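Local coordinates for protein Sfrice_029225 (Spodoptera frugiperda, PDB 6I50) that probably acts as a secreted cytokine of the tumour necrosis factor family, forming a trimer that is expected to engage a TNF receptor, at residues S32-H37 against E97-L102; D38-A43 against S153-V158; R53-L56 against V62-H65; I76-S81 against V137-G142. All blocks are in the same frame, centred on the assembly; numbering follows the deposited sequence.

Contact 1: residues S32-H37 against E97-L102; sequences SHDAPH and EGRETL
Asp34 and Arg99 meet in an end-on salt bridge on the surface of the TNF-type beta sandwich, joining the loop between strands 28-31 and 40-42 to segment 97-102, which runs on into strand 100-108. Each carboxylate oxygen takes its own guanidinium nitrogen: Arg99 NH1 donates to Asp34 OD1 at 2.8 Å, and Arg99 NH2 to Asp34 OD2 at 2.7 Å. Both oxygens are met on their syn sides and both bonds are nearly straight, the NH1 one at 166°. The carboxylate lies at the edge of the guanidinium, but the two flat groups are twisted 28° apart, so the pairing is not fully coplanar. Two bonds, one to each oxygen, should limit the rotation of either end more than a single bond would.

Arg99 reaches this far because its chain is extended from CG to NE and runs against His90 and Thr92 of strand 84-92. On the other side, Asp34 occupies the third position of a type II turn, where its backbone phi is positive. Arg138 approaches Arg99 NH2 with its own NE; the carboxylate probably eases this crowding of like charges, while Arg138 NE bonds to Asp34 O. The turn is closed by Ala35 N, which donates to Ser32 O at 3.0 Å.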
# COMPACT_ATOMS: atom_id res chain seq x y z
N SER A 32 1.85 24.64 4.56
CA SER A 32 0.78 25.57 4.86
C SER A 32 -0.55 25.06 4.32
O SER A 32 -0.61 24.22 3.43
CB SER A 32 1.09 26.95 4.28
OG SER A 32 2.33 27.43 4.77
N HIS A 33 -1.63 25.60 4.89
CA HIS A 33 -2.97 25.24 4.45
C HIS A 33 -3.12 25.45 2.95
O HIS A 33 -2.80 26.53 2.42
CB HIS A 33 -4.01 26.07 5.20
CG HIS A 33 -5.43 25.72 4.87
ND1 HIS A 33 -6.30 26.59 4.25
CD2 HIS A 33 -6.13 24.57 5.07
CE1 HIS A 33 -7.47 26.01 4.08
NE2 HIS A 33 -7.40 24.78 4.57
N ASP A 34 -3.59 24.41 2.26
CA ASP A 34 -3.88 24.39 0.83
C ASP A 34 -2.63 24.48 -0.04
O ASP A 34 -2.76 24.60 -1.27
CB ASP A 34 -4.86 25.49 0.43
CG ASP A 34 -5.67 25.11 -0.79
OD1 ASP A 34 -6.29 24.03 -0.77
OD2 ASP A 34 -5.68 25.89 -1.77
N ALA A 35 -1.44 24.42 0.54
CA ALA A 35 -0.28 24.34 -0.33
C ALA A 35 0.06 22.88 -0.63
O ALA A 35 -0.07 22.02 0.24
CB ALA A 35 0.93 25.02 0.30
N PRO A 36 0.48 22.56 -1.85
CA PRO A 36 0.91 21.19 -2.14
C PRO A 36 2.27 20.89 -1.55
O PRO A 36 3.12 21.78 -1.40
CB PRO A 36 0.95 21.15 -3.67
CG PRO A 36 1.26 22.56 -4.06
CD PRO A 36 0.62 23.45 -3.02
N HIS A 37 2.47 19.63 -1.19
CA HIS A 37 3.81 19.16 -0.87
C HIS A 37 4.71 19.38 -2.08
O HIS A 37 4.36 19.01 -3.20
CB HIS A 37 3.77 17.68 -0.48
CG HIS A 37 3.09 17.42 0.83
ND1 HIS A 37 3.77 17.30 2.02
CD2 HIS A 37 1.77 17.25 1.14
CE1 HIS A 37 2.91 17.07 3.00
NE2 HIS A 37 1.70 17.04 2.49
N GLU A 97 -12.43 22.16 -14.50
CA GLU A 97 -12.41 23.31 -13.61
C GLU A 97 -12.11 22.84 -12.19
O GLU A 97 -12.78 21.94 -11.67
CB GLU A 97 -13.76 24.04 -13.64
CG GLU A 97 -14.08 24.67 -14.98
CD GLU A 97 -13.60 26.11 -15.09
OE1 GLU A 97 -13.21 26.70 -14.06
OE2 GLU A 97 -13.63 26.66 -16.21
N GLY A 98 -11.09 23.44 -11.58
CA GLY A 98 -10.76 23.11 -10.20
C GLY A 98 -10.02 21.79 -10.10
O GLY A 98 -9.37 21.32 -11.04
N ARG A 99 -10.12 21.18 -8.91
CA ARG A 99 -9.41 19.96 -8.59
C ARG A 99 -10.37 18.79 -8.40
O ARG A 99 -11.50 18.97 -7.95
CB ARG A 99 -8.59 20.10 -7.30
CG ARG A 99 -7.86 21.40 -7.14
CD ARG A 99 -7.58 21.62 -5.67
NE ARG A 99 -6.80 22.83 -5.44
CZ ARG A 99 -6.58 23.34 -4.23
NH1 ARG A 99 -7.11 22.76 -3.16
NH2 ARG A 99 -5.85 24.44 -4.10
N GLU A 100 -9.89 17.59 -8.73
CA GLU A 100 -10.57 16.35 -8.41
C GLU A 100 -9.75 15.61 -7.36
O GLU A 100 -8.53 15.51 -7.48
CB GLU A 100 -10.75 15.45 -9.64
CG GLU A 100 -11.80 15.92 -10.63
CD GLU A 100 -11.89 15.01 -11.85
OE1 GLU A 100 -11.08 14.06 -11.94
OE2 GLU A 100 -12.75 15.25 -12.71
N THR A 101 -10.42 15.08 -6.34
CA THR A 101 -9.76 14.30 -5.30
C THR A 101 -9.84 12.82 -5.67
O THR A 101 -10.94 12.26 -5.74
CB THR A 101 -10.41 14.56 -3.94
OG1 THR A 101 -10.35 15.96 -3.63
CG2 THR A 101 -9.70 13.77 -2.86
N LEU A 102 -8.69 12.20 -5.92
CA LEU A 102 -8.64 10.82 -6.37
C LEU A 102 -8.40 9.84 -5.24
O LEU A 102 -8.85 8.69 -5.32
CB LEU A 102 -7.54 10.63 -7.41
CG LEU A 102 -7.66 11.50 -8.67
CD1 LEU A 102 -6.66 11.04 -9.71
CD2 LEU A 102 -9.08 11.44 -9.21

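Contact 2: residues D38-A43 against S153-V158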
# COMPACT_ATOMS: atom_id res chain seq x y z
N ASP A 38 5.86 20.03 -1.87
CA ASP A 38 6.68 20.40 -3.02
C ASP A 38 8.16 20.12 -2.82
O ASP A 38 8.99 20.63 -3.59
CB ASP A 38 6.47 21.88 -3.38
CG ASP A 38 6.84 22.83 -2.26
OD1 ASP A 38 7.31 22.37 -1.19
OD2 ASP A 38 6.66 24.05 -2.44
N VAL A 39 8.53 19.33 -1.81
CA VAL A 39 9.93 19.00 -1.58
C VAL A 39 10.20 17.61 -2.16
O VAL A 39 10.84 16.77 -1.52
CB VAL A 39 10.28 19.08 -0.08
CG1 VAL A 39 11.78 19.13 0.13
CG2 VAL A 39 9.62 20.30 0.54
N TRP A 40 9.70 17.36 -3.36
CA TRP A 40 9.90 16.10 -4.07
C TRP A 40 11.13 16.17 -4.95
O TRP A 40 11.55 17.24 -5.40
CB TRP A 40 8.70 15.75 -4.95
CG TRP A 40 7.37 15.62 -4.28
CD1 TRP A 40 6.21 16.25 -4.64
CD2 TRP A 40 7.04 14.79 -3.16
NE1 TRP A 40 5.19 15.87 -3.81
CE2 TRP A 40 5.67 14.97 -2.90
CE3 TRP A 40 7.78 13.91 -2.36
CZ2 TRP A 40 5.02 14.31 -1.86
CZ3 TRP A 40 7.13 13.26 -1.33
CH2 TRP A 40 5.77 13.46 -1.09
N TYR A 41 11.70 15.00 -5.24
CA TYR A 41 12.80 14.90 -6.19
C TYR A 41 12.78 13.49 -6.76
O TYR A 41 12.53 12.53 -6.02
CB TYR A 41 14.16 15.18 -5.53
CG TYR A 41 15.24 15.47 -6.53
CD1 TYR A 41 15.44 16.76 -7.01
CD2 TYR A 41 16.07 14.46 -7.01
CE1 TYR A 41 16.43 17.03 -7.94
CE2 TYR A 41 17.06 14.72 -7.94
CZ TYR A 41 17.23 16.02 -8.40
OH TYR A 41 18.22 16.29 -9.32
N PRO A 42 13.03 13.33 -8.06
CA PRO A 42 13.03 11.98 -8.64
C PRO A 42 14.10 11.09 -8.02
O PRO A 42 15.23 11.53 -7.76
CB PRO A 42 13.32 12.24 -10.13
CG PRO A 42 13.97 13.59 -10.17
CD PRO A 42 13.31 14.37 -9.07
N ALA A 43 13.72 9.84 -7.75
CA ALA A 43 14.69 8.83 -7.33
C ALA A 43 15.71 8.61 -8.44
O ALA A 43 15.45 8.92 -9.61
CB ALA A 43 13.98 7.52 -6.99
N SER A 153 8.76 9.74 2.80
CA SER A 153 7.67 10.39 2.08
C SER A 153 7.95 10.33 0.59
O SER A 153 9.08 10.57 0.16
CB SER A 153 7.49 11.85 2.52
OG SER A 153 7.13 11.93 3.90
N PHE A 154 6.92 10.02 -0.21
CA PHE A 154 7.14 9.82 -1.64
C PHE A 154 5.81 9.75 -2.38
O PHE A 154 4.75 9.58 -1.78
CB PHE A 154 7.96 8.55 -1.90
CG PHE A 154 7.50 7.35 -1.11
CD1 PHE A 154 6.42 6.58 -1.55
CD2 PHE A 154 8.14 6.98 0.06
CE1 PHE A 154 6.00 5.48 -0.83
CE2 PHE A 154 7.72 5.88 0.78
CZ PHE A 154 6.65 5.12 0.33
N ILE A 155 5.90 9.86 -3.70
CA ILE A 155 4.77 9.66 -4.61
C ILE A 155 5.30 9.02 -5.88
O ILE A 155 6.33 9.44 -6.41
CB ILE A 155 4.01 10.98 -4.92
CG1 ILE A 155 2.96 10.75 -6.01
CG2 ILE A 155 4.98 12.09 -5.35
CD1 ILE A 155 2.01 11.93 -6.20
N GLY A 156 4.64 7.95 -6.32
CA GLY A 156 5.10 7.23 -7.49
C GLY A 156 3.92 6.73 -8.29
O GLY A 156 2.79 6.65 -7.80
N LEU A 157 4.20 6.40 -9.55
CA LEU A 157 3.15 5.89 -10.42
C LEU A 157 3.77 5.04 -11.51
O LEU A 157 4.88 5.31 -11.98
CB LEU A 157 2.29 6.99 -11.06
CG LEU A 157 2.61 8.48 -11.20
CD1 LEU A 157 4.06 8.80 -11.49
CD2 LEU A 157 1.72 9.06 -12.30
N VAL A 158 3.02 4.01 -11.90
CA VAL A 158 3.43 3.05 -12.91
C VAL A 158 2.25 2.85 -13.85
O VAL A 158 1.18 2.43 -13.41
CB VAL A 158 3.85 1.70 -12.29
CG1 VAL A 158 4.28 0.73 -13.39
CG2 VAL A 158 4.96 1.89 -11.25
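Ser153 OG is held twice, by the backbone carbonyl of Leu147 and the backbone NH of Tyr77, which probably helps to hold this part of strand 144-161 beside the indole of Trp40. Both segments belong to one curled sheet of the TNF jelly-roll sandwich, where strand 5-10 pairs with each of them. No hydrogen bond joins the two directly; Trp40 bridges them by packing alone.

The indole offers different parts to successive residues. Its six-membered ring meets the backbone around Ser153 and Phe154: the Ser153 carbonyl carbon C lies at the ring edge, 3.6 Å from Trp40 CZ3, and Phe154 N comes obliquely to 3.4 Å from that same CZ3. Ile155 instead lies over a face. Its CG2 is 4.0 Å from the centroid of the Trp40 five-membered ring and only 16° off the ring normal, a CH-pi contact. Ile155 has CG1 anti to the backbone N (chi1 173°), which leaves CG2 as the branch that meets the indole.

With an alanine here in place of Trp40, Ile155 CG2 would probably lose its aromatic face and a gap would open beside Met148. Phe154 sends its side chain to the other side, toward His7 of its own chain and Ala124 of the third subunit. The closest approach of Ile155 to the indole is CG2 to Trp40 CE2, at 3.8 Å.

Contact 3: residues R53-L56 against V62-H65; sequences RPTL and VHVH
Thr55 holds OG1 between its backbone N and carbonyl carbon (chi1 57°), while His65 has CG anti to its carbonyl carbon (chi1 -59°); together these torsions bring the hydroxyl to the imidazole. The resulting bond, Thr55 OG1 to His65 NE2, is 2.8 Å. At the edge of the same ring, His65 CD2 lies 3.2 Å from Arg53 O, so two neighbouring ring atoms meet the opposing segment. Part of His65 also lies over His63, whose ring has His65 CE1 above its centre.

The backbone beneath is an antiparallel beta hairpin. Thr55 and His63 form a hydrogen-bonded pair, with Thr55 N to His63 O at 3.0 Å and His63 N to Thr55 O at 2.7 Å, the latter almost straight at 176°. The next pair, Leu56 and Val62, is non-hydrogen-bonded and sends its side chains to the other face, where Val62 CG1 also meets Pro54 CB at 4.0 Å.

A leucine in place of His65 would probably leave Thr55 OG1 without this partner and set the hydroxyl free to turn.

The hairpin forms one border of its sheet: Val62 bonds through its backbone to Leu135 of strand 134-139, while Leu56 and Val62 pack on Phe8 of strand 5-10 and Val62 rests against Ile155 of strand 144-161.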
# COMPACT_ATOMS: atom_id res chain seq x y z
N ARG A 53 8.00 9.12 -19.48
CA ARG A 53 7.54 8.90 -18.11
C ARG A 53 6.90 10.18 -17.59
O ARG A 53 7.14 11.26 -18.13
CB ARG A 53 8.70 8.48 -17.20
CG ARG A 53 9.82 9.52 -17.15
CD ARG A 53 10.60 9.39 -15.86
NE ARG A 53 11.84 10.17 -15.84
CZ ARG A 53 11.96 11.36 -15.26
NH1 ARG A 53 10.92 11.94 -14.67
NH2 ARG A 53 13.14 11.98 -15.28
N PRO A 54 6.12 10.09 -16.52
CA PRO A 54 5.69 11.30 -15.82
C PRO A 54 6.89 12.08 -15.31
O PRO A 54 7.93 11.52 -14.99
CB PRO A 54 4.83 10.77 -14.66
CG PRO A 54 4.44 9.39 -15.08
CD PRO A 54 5.58 8.87 -15.89
N THR A 55 6.72 13.40 -15.20
CA THR A 55 7.80 14.27 -14.78
C THR A 55 7.33 15.13 -13.61
O THR A 55 6.14 15.17 -13.28
CB THR A 55 8.30 15.15 -15.94
OG1 THR A 55 7.22 15.91 -16.49
CG2 THR A 55 8.92 14.28 -17.03
N LEU A 56 8.28 15.82 -12.98
CA LEU A 56 8.03 16.62 -11.79
C LEU A 56 8.19 18.10 -12.12
O LEU A 56 9.24 18.52 -12.62
CB LEU A 56 8.98 16.23 -10.66
CG LEU A 56 8.80 16.94 -9.32
CD1 LEU A 56 7.47 16.54 -8.69
CD2 LEU A 56 9.97 16.64 -8.38
N VAL A 62 3.14 16.31 -10.11
CA VAL A 62 3.52 15.26 -11.05
C VAL A 62 2.76 15.49 -12.35
O VAL A 62 1.53 15.60 -12.35
CB VAL A 62 3.23 13.86 -10.47
CG1 VAL A 62 3.48 12.81 -11.53
CG2 VAL A 62 4.12 13.60 -9.26
N HIS A 63 3.50 15.56 -13.45
CA HIS A 63 2.97 15.91 -14.77
C HIS A 63 2.86 14.61 -15.58
O HIS A 63 3.88 14.02 -15.95
CB HIS A 63 3.91 16.93 -15.41
CG HIS A 63 3.45 17.47 -16.73
ND1 HIS A 63 2.42 16.92 -17.47
CD2 HIS A 63 3.92 18.51 -17.46
CE1 HIS A 63 2.26 17.61 -18.59
NE2 HIS A 63 3.16 18.58 -18.61
N VAL A 64 1.63 14.17 -15.85
CA VAL A 64 1.37 12.93 -16.59
C VAL A 64 1.40 13.25 -18.08
O VAL A 64 0.81 14.24 -18.52
CB VAL A 64 0.01 12.33 -16.19
CG1 VAL A 64 -0.32 11.07 -17.01
CG2 VAL A 64 -0.04 12.03 -14.68
N HIS A 65 2.10 12.42 -18.86
CA HIS A 65 2.23 12.64 -20.30
C HIS A 65 1.55 11.59 -21.16
O HIS A 65 1.50 11.76 -22.39
CB HIS A 65 3.72 12.72 -20.69
CG HIS A 65 4.46 13.81 -19.99
ND1 HIS A 65 4.23 15.14 -20.24
CD2 HIS A 65 5.42 13.76 -19.03
CE1 HIS A 65 5.02 15.87 -19.47
NE2 HIS A 65 5.75 15.05 -18.73

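Contact 4: residues I76-S81 against V137-G142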
# COMPACT_ATOMS: atom_id res chain seq x y z
N ILE A 76 2.95 10.03 3.04
CA ILE A 76 3.39 11.21 3.76
C ILE A 76 3.71 10.78 5.18
O ILE A 76 2.86 10.19 5.86
CB ILE A 76 2.34 12.33 3.74
CG1 ILE A 76 1.99 12.73 2.30
CG2 ILE A 76 2.83 13.54 4.52
CD1 ILE A 76 3.16 13.27 1.49
N TYR A 77 4.93 11.06 5.62
CA TYR A 77 5.38 10.71 6.96
C TYR A 77 5.24 11.96 7.83
O TYR A 77 6.03 12.90 7.72
CB TYR A 77 6.82 10.20 6.91
CG TYR A 77 7.34 9.53 8.16
CD1 TYR A 77 7.59 10.26 9.32
CD2 TYR A 77 7.65 8.18 8.16
CE1 TYR A 77 8.10 9.65 10.45
CE2 TYR A 77 8.16 7.56 9.29
CZ TYR A 77 8.38 8.30 10.43
OH TYR A 77 8.89 7.70 11.55
N TYR A 78 4.23 11.97 8.70
CA TYR A 78 4.00 13.11 9.57
C TYR A 78 4.79 12.98 10.86
O TYR A 78 4.96 11.88 11.40
CB TYR A 78 2.51 13.25 9.91
CG TYR A 78 1.65 13.56 8.70
CD1 TYR A 78 1.43 14.87 8.29
CD2 TYR A 78 1.05 12.54 7.98
CE1 TYR A 78 0.63 15.14 7.19
CE2 TYR A 78 0.25 12.80 6.89
CZ TYR A 78 0.05 14.10 6.49
OH TYR A 78 -0.75 14.34 5.40
N LEU A 79 5.28 14.11 11.35
CA LEU A 79 5.88 14.23 12.68
C LEU A 79 5.20 15.47 13.24
O LEU A 79 5.68 16.59 13.05
CB LEU A 79 7.40 14.34 12.64
CG LEU A 79 8.09 14.34 14.00
CD1 LEU A 79 7.58 13.18 14.84
CD2 LEU A 79 9.60 14.26 13.86
N ASP A 80 4.06 15.27 13.89
CA ASP A 80 3.13 16.36 14.12
C ASP A 80 2.39 16.10 15.42
O ASP A 80 2.27 14.96 15.87
CB ASP A 80 2.15 16.49 12.95
CG ASP A 80 1.43 17.82 12.94
OD1 ASP A 80 1.94 18.78 12.32
OD2 ASP A 80 0.34 17.91 13.54
N SER A 81 1.89 17.17 16.02
CA SER A 81 1.20 17.07 17.30
C SER A 81 -0.32 17.10 17.18
O SER A 81 -1.00 16.95 18.19
CB SER A 81 1.67 18.19 18.25
OG SER A 81 1.45 19.46 17.67
N VAL A 137 -0.20 16.44 -3.89
CA VAL A 137 -0.63 15.97 -2.58
C VAL A 137 -0.77 17.18 -1.67
O VAL A 137 0.18 17.96 -1.51
CB VAL A 137 0.36 14.96 -1.98
CG1 VAL A 137 -0.23 14.33 -0.72
CG2 VAL A 137 0.70 13.88 -2.99
N ARG A 138 -1.95 17.35 -1.07
CA ARG A 138 -2.18 18.40 -0.08
C ARG A 138 -2.64 17.77 1.22
O ARG A 138 -3.29 16.73 1.23
CB ARG A 138 -3.23 19.41 -0.55
CG ARG A 138 -2.76 20.34 -1.66
CD ARG A 138 -3.81 21.39 -1.99
NE ARG A 138 -3.29 22.32 -2.99
CZ ARG A 138 -3.27 22.07 -4.30
NH1 ARG A 138 -3.77 20.93 -4.76
NH2 ARG A 138 -2.77 22.96 -5.15
N ASN A 139 -2.30 18.41 2.34
CA ASN A 139 -2.92 18.03 3.59
C ASN A 139 -4.35 18.56 3.61
O ASN A 139 -4.67 19.56 2.96
CB ASN A 139 -2.11 18.56 4.78
CG ASN A 139 -0.69 18.03 4.79
OD1 ASN A 139 -0.44 16.89 4.38
ND2 ASN A 139 0.25 18.85 5.24
N THR A 140 -5.23 17.85 4.32
CA THR A 140 -6.63 18.28 4.36
C THR A 140 -6.86 19.46 5.28
O THR A 140 -7.82 20.21 5.08
CB THR A 140 -7.53 17.12 4.80
OG1 THR A 140 -7.32 16.87 6.20
CG2 THR A 140 -7.21 15.88 4.01
N ALA A 141 -6.01 19.65 6.29
CA ALA A 141 -6.14 20.75 7.23
C ALA A 141 -4.83 21.51 7.30
O ALA A 141 -3.76 21.00 6.97
CB ALA A 141 -6.55 20.26 8.63
N GLY A 142 -4.93 22.75 7.76
CA GLY A 142 -3.80 23.65 7.68
C GLY A 142 -2.67 23.26 8.61
O GLY A 142 -2.87 22.75 9.71
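The Tyr78 ring has Ile76 CG2 over one face, offset toward the rim, and the Asn139 amide at its edge, with the ring and amide planes turned 50° apart. This pairing spans the interior of the TNF-type beta sandwich, because strand 68-80 belongs to one sheet and strand 134-139 to the other.

At the ring edge, Tyr78 OH donates to Asn139 OD1 at 2.8 Å. The hydroxyl stands 44° above the carbonyl plane of the amide and thus misses the lone-pair direction. His37 NE2 also bonds to OD1, so this buried oxygen has two partners, which together should fix the rotation of the amide. The two side chains slide past each other in opposite directions, and Tyr78 CE1 lies 3.5 Å from Asn139 OD1.

Beside this pair, Ile76 and Val137 reach toward each other tip to tip. Ile76 turns CG2 anti to its backbone N and CG1 beside that nitrogen (chi1 -58°), dividing its branches between Tyr78 and the facing sheet. Trp87 of strand 84-92 packs on both Ile76 and Tyr78, and Cys121, whose disulfide partner is Cys105, touches the tyrosine as well. Tyr77, between Ile76 and Tyr78 in sequence, instead packs on Ala106 of the third subunit.

Val137 presents a single methyl to the isoleucine: CG1 lies 4.1 Å from Ile76 CG1 and 4.2 Å from Ile76 CD1.

Contact 4 touches contacts 1 and 2. It meets contact 1 where His37 N approaches Val137 O at 2.9 Å, a probable backbone hydrogen bond that ties the loop after strand 28-31 to strand 134-139. It meets contact 2 in the core, with Trp40 CH2 3.7 Å from Ile76 CD1 and Ile155 CD1 4.0 Å from Val137 CG2. Contact 2 in turn abuts contact 3 through Trp40 O and Leu56 CD2, 3.4 Å apart, and through Leu157 against Pro54. Contacts 3 and 4 do not touch; their centres are about 23 Å apart, on opposite sides of the chain's centre, yet strands 62-63 and 134-139 are neighbours in one sheet.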